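Local coordinates for capsid Protein (Unidentified, PDB 4DMI) that probably serves as a structural component of a phage capsid, assembling into a pentamer of five identical chains, at residues L91-E96 against A116-V121; P82-V88 against I162-D168; E105-G109 against G145-Q149; A100-I104 against E156-Q160. All coordinates share one frame; numbering follows the deposited sequence. Where two conformers were deposited one is given.

Contact 1: L91-E96 against A116-V121; sequences LSSRDE and ANNRIV
Asn-118 reaches across to Ser-92 with its side-chain amide: ND2 of Asn-118 gives a hydrogen bond to the Ser-92 carbonyl O at 3.1 Å, with that oxygen close to the plane of the amide. Asn-118 has its CG lodged between backbone N and carbonyl carbon (chi1 73°), which turns the amide inward; ND2 also reaches Ala-100 O and OD1 takes the N-H of Ala-102, so this buried amide is held at both ends. Beneath it the packing is tight. CD1 of Leu-91 presses on the backbone between Ala-116 and Asn-117, 3.5 Å from Ala-116 C, and on Ala-116 CB. Beyond Asn-118 the backbones pair in parallel: Arg-94 N bonds to Asn-118 O, and Arg-94 O takes a straight bond from Val-121 N (168°) and a weak one from Ile-120 N. CG2 of Val-121 lies 3.6 Å from that same Arg-94 O. The far end is wetter. Glu-96 N still bonds to Val-121 O at 2.9 Å, but a water, 2.8 Å from both Glu-96 O and Arg-119 O, spans the next gap. Even so, Glu-96 OE2 forms a salt bridge with Arg-158 of a neighbouring subunit. Where Arg-94 and Asp-95 pair with Arg-119 and Val-121, the one-residue slip is a beta bulge in a short parallel ladder, entered through an Asx turn at Asn-117.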
loop_
_atom_site.group_PDB
_atom_site.type_symbol
_atom_site.label_atom_id
_atom_site.label_comp_id
_atom_site.label_asym_id
_atom_site.label_seq_id
_atom_site.Cartn_x
_atom_site.Cartn_y
_atom_site.Cartn_z
ATOM N N LEU B 91 1.625 -13.948 -15.745
ATOM C CA LEU B 91 1.425 -14.408 -17.113
ATOM C C LEU B 91 2.766 -14.456 -17.815
ATOM O O LEU B 91 3.668 -13.665 -17.518
ATOM C CB LEU B 91 0.565 -13.397 -17.876
ATOM C CG LEU B 91 -0.678 -12.835 -17.188
ATOM C CD1 LEU B 91 -1.236 -11.668 -18.004
ATOM C CD2 LEU B 91 -1.724 -13.938 -17.036
ATOM N N SER B 92 2.897 -15.326 -18.806
ATOM C CA SER B 92 4.065 -15.307 -19.684
ATOM C C SER B 92 4.021 -14.129 -20.647
ATOM O O SER B 92 3.177 -14.111 -21.538
ATOM C CB SER B 92 4.076 -16.569 -20.555
ATOM O OG SER B 92 4.085 -17.766 -19.789
ATOM N N SER B 93 4.941 -13.173 -20.530
ATOM C CA SER B 93 4.910 -12.072 -21.495
ATOM C C SER B 93 5.201 -12.536 -22.906
ATOM O O SER B 93 5.977 -13.469 -23.139
ATOM C CB SER B 93 5.865 -10.927 -21.124
ATOM O OG SER B 93 7.211 -11.229 -21.489
ATOM N N ARG B 94 4.549 -11.872 -23.871
ATOM C CA ARG B 94 4.866 -12.057 -25.278
ATOM C C ARG B 94 4.856 -10.699 -25.967
ATOM O O ARG B 94 4.353 -9.709 -25.415
ATOM C CB ARG B 94 3.867 -13.002 -25.964
ATOM C CG ARG B 94 3.847 -14.430 -25.422
ATOM C CD ARG B 94 5.128 -15.196 -25.762
ATOM N NE ARG B 94 5.277 -15.379 -27.204
ATOM C CZ ARG B 94 5.491 -16.548 -27.794
ATOM N NH1 ARG B 94 5.587 -17.655 -27.071
ATOM N NH2 ARG B 94 5.606 -16.610 -29.112
ATOM N N ASP B 95 5.421 -10.666 -27.170
ATOM C CA ASP B 95 5.349 -9.507 -28.060
ATOM C C ASP B 95 3.896 -9.102 -28.286
ATOM O O ASP B 95 3.011 -9.948 -28.313
ATOM C CB ASP B 95 5.985 -9.886 -29.402
ATOM C CG ASP B 95 6.174 -8.705 -30.331
ATOM O OD1 ASP B 95 5.234 -7.904 -30.520
ATOM O OD2 ASP B 95 7.281 -8.591 -30.895
ATOM N N GLU B 96 3.650 -7.809 -28.461
ATOM C CA GLU B 96 2.285 -7.334 -28.684
ATOM C C GLU B 96 1.659 -7.898 -29.963
ATOM O O GLU B 96 0.433 -7.985 -30.065
ATOM C CB GLU B 96 2.215 -5.805 -28.655
ATOM C CG GLU B 96 3.059 -5.113 -29.702
ATOM C CD GLU B 96 2.365 -5.002 -31.051
ATOM O OE1 GLU B 96 3.070 -4.887 -32.081
ATOM O OE2 GLU B 96 1.111 -5.032 -31.093
ATOM N N ALA B 116 -6.032 -9.139 -16.939
ATOM C CA ALA B 116 -4.572 -9.184 -16.982
ATOM C C ALA B 116 -4.157 -9.705 -18.348
ATOM O O ALA B 116 -4.606 -10.774 -18.759
ATOM C CB ALA B 116 -4.023 -10.073 -15.870
ATOM N N ASN B 117 -3.332 -8.932 -19.057
ATOM C CA ASN B 117 -2.995 -9.189 -20.460
ATOM C C ASN B 117 -1.489 -9.424 -20.648
ATOM O O ASN B 117 -0.668 -8.668 -20.108
ATOM C CB ASN B 117 -3.465 -7.986 -21.297
ATOM C CG ASN B 117 -3.523 -8.276 -22.785
ATOM O OD1 ASN B 117 -2.790 -9.121 -23.312
ATOM N ND2 ASN B 117 -4.394 -7.551 -23.480
ATOM N N ASN B 118 -1.111 -10.469 -21.388
ATOM C CA ASN B 118 0.308 -10.809 -21.535
ATOM C C ASN B 118 1.017 -10.225 -22.758
ATOM O O ASN B 118 2.249 -10.231 -22.817
ATOM C CB ASN B 118 0.497 -12.324 -21.580
ATOM C CG ASN B 118 0.029 -12.922 -22.893
ATOM O OD1 ASN B 118 -1.099 -12.669 -23.345
ATOM N ND2 ASN B 118 0.906 -13.680 -23.535
ATOM N N ARG B 119 0.254 -9.767 -23.754
ATOM C CA ARG B 119 0.849 -9.422 -25.050
ATOM C C ARG B 119 1.198 -7.941 -25.077
ATOM O O ARG B 119 0.490 -7.115 -25.657
ATOM C CB ARG B 119 -0.086 -9.811 -26.208
ATOM C CG ARG B 119 -0.202 -11.327 -26.394
ATOM C CD ARG B 119 -1.001 -11.685 -27.639
ATOM N NE ARG B 119 -2.398 -11.276 -27.527
ATOM C CZ ARG B 119 -3.293 -11.407 -28.500
ATOM N NH1 ARG B 119 -2.932 -11.926 -29.673
ATOM N NH2 ARG B 119 -4.548 -11.021 -28.307
ATOM N N ILE B 120 2.324 -7.622 -24.457
ATOM C CA ILE B 120 2.645 -6.246 -24.102
ATOM C C ILE B 120 4.033 -5.785 -24.557
ATOM O O ILE B 120 4.269 -4.582 -24.647
ATOM C CB ILE B 120 2.479 -6.065 -22.564
ATOM C CG1 ILE B 120 2.623 -4.609 -22.110
ATOM C CG2 ILE B 120 3.479 -6.941 -21.802
ATOM C CD1 ILE B 120 1.640 -3.654 -22.744
ATOM N N VAL B 121 4.961 -6.695 -24.855
ATOM C CA VAL B 121 6.315 -6.198 -25.120
ATOM C C VAL B 121 6.517 -5.758 -26.573
ATOM O O VAL B 121 5.868 -6.258 -27.488
ATOM C CB VAL B 121 7.455 -7.133 -24.612
ATOM C CG1 VAL B 121 7.158 -7.652 -23.201
ATOM C CG2 VAL B 121 7.696 -8.269 -25.552
HETATM O O HOH W 1 -1.142 -7.018 -27.942
#

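Contact 2: P82-V88 against I162-D168; sequences PGFYKVV and IARQIAD
Gln-165 lies across the Tyr-85 ring, and its side chain can be followed outward atom by atom. CB sits 3.7 Å from Tyr-85 CE2. CG, anti to the backbone N (chi1 -161°), comes over one face of the ring toward its rim, a CH-pi contact 4.0 Å from the ring centroid; it also touches Phe-84 O. CD passes near Tyr-85 CZ and OH, with the amide tilted 26° from the ring plane. At the tip the two branches part: a water that donates to Tyr-85 OH makes a weak second bond to OE1, while NE2 turns back to its own strand and bonds to Ala-167 O at 3.1 Å. Phe-84 N reaches that oxygen from the opposite face of its carbonyl plane at 2.9 Å. The Tyr-85 hydroxyl also has Thr-81 O as a partner.

Phe-84 is opposed by two residues, Ile-166 and Ala-167, which makes a classic beta bulge: Phe-84 O takes a short bond from Ile-166 N (2.7 Å) and a weak one from Ala-167 N. Past the bulge, paired backbone bonds link Lys-86 with Arg-164 and Val-88 with Ile-162. Val-88, modelled in two conformers, also packs its side chain on Ile-162. On the Phe-84 side, Asp-168 O meets the ring at its edge, 3.2 Å from CD1, and Leu-57 of a neighbouring subunit packs on Phe-84 and Ala-167. By accepting both a backbone and an amide N-H, Ala-167 O helps hold the Gln-165 amide beside Tyr-85 at the bulged end of the pairing.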
loop_
_atom_site.group_PDB
_atom_site.type_symbol
_atom_site.label_atom_id
_atom_site.label_comp_id
_atom_site.label_asym_id
_atom_site.label_seq_id
_atom_site.Cartn_x
_atom_site.Cartn_y
_atom_site.Cartn_z
ATOM N N PRO B 82 -21.035 -16.628 -6.911
ATOM C CA PRO B 82 -20.924 -15.232 -6.466
ATOM C C PRO B 82 -20.039 -15.054 -5.242
ATOM O O PRO B 82 -19.987 -15.921 -4.355
ATOM C CB PRO B 82 -22.372 -14.850 -6.130
ATOM C CG PRO B 82 -23.206 -15.771 -6.968
ATOM C CD PRO B 82 -22.440 -17.072 -6.940
ATOM N N GLY B 83 -19.338 -13.928 -5.199
ATOM C CA GLY B 83 -18.502 -13.601 -4.061
ATOM C C GLY B 83 -17.349 -12.701 -4.443
ATOM O O GLY B 83 -17.207 -12.310 -5.608
ATOM N N PHE B 84 -16.522 -12.372 -3.456
ATOM C CA PHE B 84 -15.309 -11.586 -3.687
ATOM C C PHE B 84 -14.106 -12.510 -3.653
ATOM O O PHE B 84 -13.955 -13.308 -2.725
ATOM C CB PHE B 84 -15.141 -10.510 -2.605
ATOM C CG PHE B 84 -16.177 -9.416 -2.651
ATOM C CD1 PHE B 84 -17.419 -9.597 -2.065
ATOM C CD2 PHE B 84 -15.885 -8.188 -3.245
ATOM C CE1 PHE B 84 -18.382 -8.580 -2.101
ATOM C CE2 PHE B 84 -16.838 -7.177 -3.277
ATOM C CZ PHE B 84 -18.086 -7.375 -2.699
ATOM N N TYR B 85 -13.231 -12.373 -4.641
ATOM C CA TYR B 85 -12.072 -13.242 -4.782
ATOM C C TYR B 85 -10.800 -12.446 -4.954
ATOM O O TYR B 85 -10.748 -11.514 -5.758
ATOM C CB TYR B 85 -12.250 -14.164 -5.995
ATOM C CG TYR B 85 -13.434 -15.099 -5.888
ATOM C CD1 TYR B 85 -14.704 -14.684 -6.279
ATOM C CD2 TYR B 85 -13.289 -16.387 -5.394
ATOM C CE1 TYR B 85 -15.800 -15.532 -6.188
ATOM C CE2 TYR B 85 -14.387 -17.248 -5.293
ATOM C CZ TYR B 85 -15.632 -16.806 -5.692
ATOM O OH TYR B 85 -16.730 -17.632 -5.612
ATOM N N LYS B 86 -9.761 -12.816 -4.211
ATOM C CA LYS B 86 -8.427 -12.277 -4.439
ATOM C C LYS B 86 -7.739 -13.241 -5.387
ATOM O O LYS B 86 -7.796 -14.445 -5.209
ATOM C CB LYS B 86 -7.652 -12.187 -3.126
ATOM C CG LYS B 86 -6.160 -11.939 -3.314
ATOM C CD LYS B 86 -5.461 -11.773 -1.963
ATOM C CE LYS B 86 -4.014 -11.362 -2.158
ATOM N NZ LYS B 86 -3.369 -10.938 -0.890
ATOM N N VAL B 87 -7.114 -12.713 -6.449
ATOM C CA VAL B 87 -6.407 -13.554 -7.409
ATOM C C VAL B 87 -5.074 -12.910 -7.770
ATOM O O VAL B 87 -5.016 -11.749 -8.183
ATOM C CB VAL B 87 -7.271 -13.836 -8.674
ATOM C CG1 VAL B 87 -7.771 -12.549 -9.307
ATOM C CG2 VAL B 87 -6.493 -14.664 -9.675
ATOM N N VAL B 88 -3.999 -13.661 -7.563
ATOM C CA VAL B 88 -2.649 -13.145 -7.724
ATOM C C VAL B 88 -1.797 -14.152 -8.469
ATOM O O VAL B 88 -1.955 -15.359 -8.320
ATOM C CB VAL B 88 -1.997 -12.830 -6.366
ATOM C CG1 VAL B 88 -2.751 -11.757 -5.655
ATOM C CG2 VAL B 88 -1.945 -14.053 -5.493
ATOM N N ILE B 162 -2.597 -18.054 -7.639
ATOM C CA ILE B 162 -3.478 -18.550 -6.597
ATOM C C ILE B 162 -4.640 -17.591 -6.423
ATOM O O ILE B 162 -4.533 -16.396 -6.716
ATOM C CB ILE B 162 -2.725 -18.735 -5.253
ATOM C CG1 ILE B 162 -2.021 -17.444 -4.832
ATOM C CG2 ILE B 162 -1.688 -19.844 -5.359
ATOM C CD1 ILE B 162 -1.267 -17.555 -3.507
ATOM N N ALA B 163 -5.753 -18.114 -5.938
ATOM C CA ALA B 163 -6.889 -17.283 -5.600
ATOM C C ALA B 163 -7.576 -17.842 -4.378
ATOM O O ALA B 163 -7.376 -18.999 -4.012
ATOM C CB ALA B 163 -7.890 -17.201 -6.779
ATOM N N ARG B 164 -8.384 -17.020 -3.730
ATOM C CA ARG B 164 -9.293 -17.519 -2.702
ATOM C C ARG B 164 -10.493 -16.620 -2.553
ATOM O O ARG B 164 -10.461 -15.443 -2.928
ATOM C CB ARG B 164 -8.594 -17.714 -1.342
ATOM C CG ARG B 164 -8.085 -16.433 -0.678
ATOM C CD ARG B 164 -7.974 -16.635 0.850
ATOM N NE ARG B 164 -9.303 -16.504 1.447
ATOM C CZ ARG B 164 -9.541 -16.150 2.704
ATOM N NH1 ARG B 164 -8.523 -15.963 3.559
ATOM N NH2 ARG B 164 -10.795 -15.998 3.111
ATOM N N GLN B 165 -11.556 -17.186 -2.009
ATOM C CA GLN B 165 -12.755 -16.405 -1.747
ATOM C C GLN B 165 -12.539 -15.632 -0.450
ATOM O O GLN B 165 -12.282 -16.231 0.607
ATOM C CB GLN B 165 -14.001 -17.279 -1.653
ATOM C CG GLN B 165 -15.267 -16.435 -1.857
ATOM C CD GLN B 165 -16.556 -17.207 -1.724
ATOM O OE1 GLN B 165 -16.572 -18.438 -1.728
ATOM N NE2 GLN B 165 -17.657 -16.477 -1.589
ATOM N N ILE B 166 -12.661 -14.310 -0.537
ATOM C CA ILE B 166 -12.432 -13.414 0.592
ATOM C C ILE B 166 -13.731 -13.108 1.342
ATOM O O ILE B 166 -13.737 -12.959 2.569
ATOM C CB ILE B 166 -11.755 -12.092 0.115
ATOM C CG1 ILE B 166 -10.397 -12.373 -0.539
ATOM C CG2 ILE B 166 -11.606 -11.088 1.262
ATOM C CD1 ILE B 166 -9.353 -13.001 0.405
ATOM N N ALA B 167 -14.842 -13.018 0.611
ATOM C CA ALA B 167 -16.120 -12.685 1.230
ATOM C C ALA B 167 -17.265 -13.222 0.395
ATOM O O ALA B 167 -17.088 -13.497 -0.791
ATOM C CB ALA B 167 -16.250 -11.161 1.388
ATOM N N ASP B 168 -18.442 -13.379 0.995
ATOM C CA ASP B 168 -19.609 -13.692 0.186
ATOM C C ASP B 168 -20.085 -12.452 -0.561
ATOM O O ASP B 168 -19.528 -11.362 -0.394
ATOM C CB ASP B 168 -20.727 -14.398 0.991
ATOM C CG ASP B 168 -21.411 -13.500 2.020
ATOM O OD1 ASP B 168 -21.325 -12.263 1.936
ATOM O OD2 ASP B 168 -22.086 -14.049 2.920
HETATM O O HOH W 2 -16.364 -20.379 -4.612
#

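Contact 3: E105-G109 against G145-Q149; sequences EVTDG and GDTLQ
Glu-105 and Gln-149 meet through their side chains as well as their backbones. Glu-105 is modelled in two conformers; in the one described, NE2 of Gln-149 donates to Glu-105 OE2, arriving on the anti side of the carboxylate. The 2.6 Å between NE2 and OE2 is very short for such a bond and its exact length is doubtful. Amide and carboxylate planes stand 39° apart. Both chains put CG between backbone N and carbonyl carbon (chi1 63° for Glu-105, 67° for Gln-149) and run out extended, which brings the two polar ends together on one face. Next to them Thr-107 and Thr-147 lie side by side, CG2 of Thr-107 resting 4.0 Å from Thr-147 CB.

The backbones set these pairs. Glu-105 with Gln-149, and Thr-107 with Thr-147, are antiparallel hydrogen-bonded pairs, each with two N-H to O bonds. Between them on the other face, CG2 of Val-106 lies 3.6 Å from Thr-147 O. Farther out, Arg-151 forms a salt bridge with Glu-105 OE2. Thr-107 OG1 accepts from Gly-109 N in an ST turn and also bonds with Thr-111. Toward the strand ends water takes over: one molecule contacts Gly-145 O and Thr-147 OG1, and another joins Gly-145 O to Asp-108 O, 2.6 Å from the latter. In this conformer, having both Arg-151 and the Gln-149 amide on OE2 would favour the ionised Glu-105 carboxylate.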
loop_
_atom_site.group_PDB
_atom_site.type_symbol
_atom_site.label_atom_id
_atom_site.label_comp_id
_atom_site.label_asym_id
_atom_site.label_seq_id
_atom_site.Cartn_x
_atom_site.Cartn_y
_atom_site.Cartn_z
ATOM N N GLU B 105 -9.413 -13.448 -17.232
ATOM C CA GLU B 105 -10.599 -12.757 -17.723
ATOM C C GLU B 105 -11.862 -13.125 -16.964
ATOM O O GLU B 105 -11.980 -14.207 -16.383
ATOM C CB GLU B 105 -10.797 -13.003 -19.223
ATOM C CG GLU B 105 -11.048 -14.456 -19.579
ATOM C CD GLU B 105 -10.839 -14.733 -21.050
ATOM O OE1 GLU B 105 -10.362 -13.815 -21.750
ATOM O OE2 GLU B 105 -11.156 -15.860 -21.502
ATOM N N VAL B 106 -12.821 -12.199 -16.986
ATOM C CA VAL B 106 -14.125 -12.427 -16.382
ATOM C C VAL B 106 -15.157 -12.411 -17.506
ATOM O O VAL B 106 -15.021 -11.659 -18.468
ATOM C CB VAL B 106 -14.443 -11.392 -15.275
ATOM C CG1 VAL B 106 -14.370 -9.963 -15.798
ATOM C CG2 VAL B 106 -15.806 -11.671 -14.649
ATOM N N THR B 107 -16.156 -13.282 -17.410
ATOM C CA THR B 107 -17.138 -13.445 -18.477
ATOM C C THR B 107 -18.478 -13.877 -17.916
ATOM O O THR B 107 -18.543 -14.480 -16.845
ATOM C CB THR B 107 -16.671 -14.506 -19.507
ATOM O OG1 THR B 107 -17.584 -14.555 -20.611
ATOM C CG2 THR B 107 -16.596 -15.895 -18.870
ATOM N N ASP B 108 -19.542 -13.569 -18.648
ATOM C CA ASP B 108 -20.862 -14.118 -18.348
ATOM C C ASP B 108 -21.365 -14.957 -19.519
ATOM O O ASP B 108 -22.528 -15.364 -19.548
ATOM C CB ASP B 108 -21.868 -13.009 -18.025
ATOM C CG ASP B 108 -22.047 -12.010 -19.173
ATOM O OD1 ASP B 108 -21.408 -12.177 -20.235
ATOM O OD2 ASP B 108 -22.827 -11.044 -18.997
ATOM N N GLY B 109 -20.481 -15.208 -20.480
ATOM C CA GLY B 109 -20.848 -15.954 -21.672
ATOM C C GLY B 109 -21.400 -15.079 -22.781
ATOM O O GLY B 109 -21.570 -15.535 -23.915
ATOM N N GLY B 145 -23.959 -15.934 -12.496
ATOM C CA GLY B 145 -23.742 -16.096 -13.918
ATOM C C GLY B 145 -22.373 -15.674 -14.410
ATOM O O GLY B 145 -22.058 -15.879 -15.586
ATOM N N ASP B 146 -21.562 -15.101 -13.520
ATOM C CA ASP B 146 -20.201 -14.678 -13.877
ATOM C C ASP B 146 -19.171 -15.781 -13.631
ATOM O O ASP B 146 -19.284 -16.551 -12.676
ATOM C CB ASP B 146 -19.755 -13.483 -13.032
ATOM C CG ASP B 146 -20.503 -12.215 -13.332
ATOM O OD1 ASP B 146 -21.244 -12.134 -14.349
ATOM O OD2 ASP B 146 -20.332 -11.272 -12.527
ATOM N N THR B 147 -18.144 -15.827 -14.475
ATOM C CA THR B 147 -17.034 -16.769 -14.305
ATOM C C THR B 147 -15.718 -16.009 -14.360
ATOM O O THR B 147 -15.529 -15.168 -15.230
ATOM C CB THR B 147 -17.044 -17.837 -15.411
ATOM O OG1 THR B 147 -18.280 -18.572 -15.367
ATOM C CG2 THR B 147 -15.866 -18.800 -15.273
ATOM N N LEU B 148 -14.819 -16.296 -13.420
ATOM C CA LEU B 148 -13.452 -15.787 -13.437
ATOM C C LEU B 148 -12.586 -16.939 -13.916
ATOM O O LEU B 148 -12.672 -18.050 -13.374
ATOM C CB LEU B 148 -13.029 -15.361 -12.035
ATOM C CG LEU B 148 -11.568 -14.973 -11.810
ATOM C CD1 LEU B 148 -11.214 -13.697 -12.566
ATOM C CD2 LEU B 148 -11.325 -14.827 -10.319
ATOM N N GLN B 149 -11.763 -16.698 -14.933
ATOM C CA GLN B 149 -10.992 -17.783 -15.545
ATOM C C GLN B 149 -9.588 -17.381 -15.987
ATOM O O GLN B 149 -9.282 -16.203 -16.181
ATOM C CB GLN B 149 -11.778 -18.379 -16.729
ATOM C CG GLN B 149 -11.940 -17.405 -17.896
ATOM C CD GLN B 149 -12.927 -17.879 -18.961
ATOM O OE1 GLN B 149 -13.776 -18.737 -18.712
ATOM N NE2 GLN B 149 -12.804 -17.323 -20.161
HETATM O O HOH W 3 -20.165 -17.556 -16.869
HETATM O O HOH W 4 -23.920 -16.432 -17.595
#

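Contact 4: A100-I104 against E156-Q160; sequences AIAVI and EVRVQ
Val-157 and Val-159 project toward Ala-100, Ala-102 and Ile-104, and apolar contact carries this interface. CG1 of Val-157 meets Ala-100 CB at 3.7 Å, while its other branch, CG2, sits 4.0 Å from Ala-102 CB. Ala-102 CB in turn lies between the two valines, since CG2 of Val-159 touches it at 3.7 Å. The remaining branch of Val-159, CG1, is placed anti to the backbone N (chi1 179°) and so points along the strand to Ile-104 CD1, also 3.7 Å away; Ile-104 reaches it with a chain bent at chi2 (-75°).

A second set of contacts runs from methyl to backbone. Val-157 CG2 packs on Ile-101 O at 3.5 Å, Val-159 CG2 on Val-103 N at the same distance, and Ala-102 CB on Arg-158 O at 3.6 Å. Polar bonds of these backbones go elsewhere: Arg-158 N to Ser-92 OG, and Ile-101 N to Asn-153 OD1.

Arg-158 points away from the interface, where it forms a salt bridge with Asp-70. Its side chain lies about 4 Å from a bound sodium ion. The short strand segments 102-104 and 158-160 approach to 6.2 Å between axes, at 35°. They are not paired with each other but face one another, unusually close, mainly through alanine and valine side chains, where the curled beta sheet folds over on itself.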
loop_
_atom_site.group_PDB
_atom_site.type_symbol
_atom_site.label_atom_id
_atom_site.label_comp_id
_atom_site.label_asym_id
_atom_site.label_seq_id
_atom_site.Cartn_x
_atom_site.Cartn_y
_atom_site.Cartn_z
ATOM N N ALA B 100 0.187 -15.760 -29.165
ATOM C CA ALA B 100 0.164 -16.579 -27.949
ATOM C C ALA B 100 -0.425 -15.798 -26.779
ATOM O O ALA B 100 0.196 -14.865 -26.265
ATOM C CB ALA B 100 1.569 -17.101 -27.612
ATOM N N ILE B 101 -1.633 -16.183 -26.377
ATOM C CA ILE B 101 -2.425 -15.444 -25.400
ATOM C C ILE B 101 -2.439 -16.147 -24.053
ATOM O O ILE B 101 -2.713 -17.342 -23.984
ATOM C CB ILE B 101 -3.874 -15.325 -25.893
ATOM C CG1 ILE B 101 -3.908 -14.563 -27.220
ATOM C CG2 ILE B 101 -4.764 -14.671 -24.834
ATOM C CD1 ILE B 101 -5.291 -14.513 -27.872
ATOM N N ALA B 102 -2.141 -15.401 -22.991
ATOM C CA ALA B 102 -2.241 -15.881 -21.616
ATOM C C ALA B 102 -2.871 -14.774 -20.791
ATOM O O ALA B 102 -2.263 -13.713 -20.594
ATOM C CB ALA B 102 -0.873 -16.227 -21.076
ATOM N N VAL B 103 -4.100 -14.994 -20.340
ATOM C CA VAL B 103 -4.866 -13.928 -19.703
ATOM C C VAL B 103 -5.645 -14.389 -18.489
ATOM O O VAL B 103 -5.926 -15.588 -18.320
ATOM C CB VAL B 103 -5.876 -13.269 -20.684
ATOM C CG1 VAL B 103 -5.155 -12.569 -21.838
ATOM C CG2 VAL B 103 -6.880 -14.293 -21.213
ATOM N N ILE B 104 -5.984 -13.429 -17.637
ATOM C CA ILE B 104 -7.052 -13.599 -16.661
ATOM C C ILE B 104 -8.227 -12.827 -17.217
ATOM O O ILE B 104 -8.089 -11.682 -17.641
ATOM C CB ILE B 104 -6.674 -12.992 -15.295
ATOM C CG1 ILE B 104 -5.507 -13.774 -14.674
ATOM C CG2 ILE B 104 -7.879 -12.986 -14.350
ATOM C CD1 ILE B 104 -5.897 -15.158 -14.095
ATOM N N GLU B 156 2.957 -22.724 -25.421
ATOM C CA GLU B 156 4.140 -21.934 -25.072
ATOM C C GLU B 156 3.934 -20.891 -23.983
ATOM O O GLU B 156 4.904 -20.332 -23.493
ATOM C CB GLU B 156 4.726 -21.246 -26.311
ATOM C CG GLU B 156 5.276 -22.211 -27.366
ATOM C CD GLU B 156 5.926 -21.489 -28.529
ATOM O OE1 GLU B 156 5.879 -20.241 -28.554
ATOM O OE2 GLU B 156 6.480 -22.168 -29.418
ATOM N N VAL B 157 2.687 -20.601 -23.618
ATOM C CA VAL B 157 2.441 -19.565 -22.616
ATOM C C VAL B 157 1.573 -20.070 -21.473
ATOM O O VAL B 157 0.714 -20.929 -21.673
ATOM C CB VAL B 157 1.804 -18.294 -23.231
ATOM C CG1 VAL B 157 2.785 -17.606 -24.146
ATOM C CG2 VAL B 157 0.497 -18.611 -23.975
ATOM N N ARG B 158 1.797 -19.536 -20.273
ATOM C CA ARG B 158 1.066 -19.995 -19.097
ATOM C C ARG B 158 0.434 -18.875 -18.275
ATOM O O ARG B 158 0.853 -17.708 -18.337
ATOM C CB ARG B 158 1.968 -20.857 -18.191
ATOM C CG ARG B 158 2.368 -22.178 -18.823
ATOM C CD ARG B 158 3.029 -23.115 -17.832
ATOM N NE ARG B 158 3.378 -24.373 -18.495
ATOM C CZ ARG B 158 2.959 -25.575 -18.112
ATOM N NH1 ARG B 158 2.197 -25.714 -17.035
ATOM N NH2 ARG B 158 3.328 -26.646 -18.797
ATOM N N VAL B 159 -0.592 -19.239 -17.517
ATOM C CA VAL B 159 -1.174 -18.369 -16.504
ATOM C C VAL B 159 -1.039 -19.121 -15.195
ATOM O O VAL B 159 -1.594 -20.217 -15.050
ATOM C CB VAL B 159 -2.665 -18.076 -16.776
ATOM C CG1 VAL B 159 -3.243 -17.169 -15.680
ATOM C CG2 VAL B 159 -2.846 -17.443 -18.154
ATOM N N GLN B 160 -0.293 -18.561 -14.250
ATOM C CA GLN B 160 -0.009 -19.240 -12.978
ATOM C C GLN B 160 -0.375 -18.359 -11.804
ATOM O O GLN B 160 -0.172 -17.151 -11.837
ATOM C CB GLN B 160 1.473 -19.625 -12.891
ATOM C CG GLN B 160 1.895 -20.598 -13.974
ATOM C CD GLN B 160 3.370 -20.930 -13.939
ATOM O OE1 GLN B 160 4.191 -20.128 -13.485
ATOM N NE2 GLN B 160 3.715 -22.111 -14.425
#

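All four contacts belong to one curled, mixed beta sheet. Strand 83-95 serves twice, pairing with 158-167 in contact 2 near its start and with 112-121 in contact 1 at its end, their centres about 24 Å apart. Strand 102-107 likewise serves contact 4 at its beginning and contact 3 at its end, centres about 17 Å apart. Contacts 1 and 4 lie close, about 8 Å between centres, and touch. Along the chain contact 2 spans the other three; contact 1 interleaves with contacts 3 and 4, and contact 3 falls within the span of contact 4. Neighbouring subunits reach every contact, so the strands that build the domain also contribute to the contacts between subunits of the pentamer.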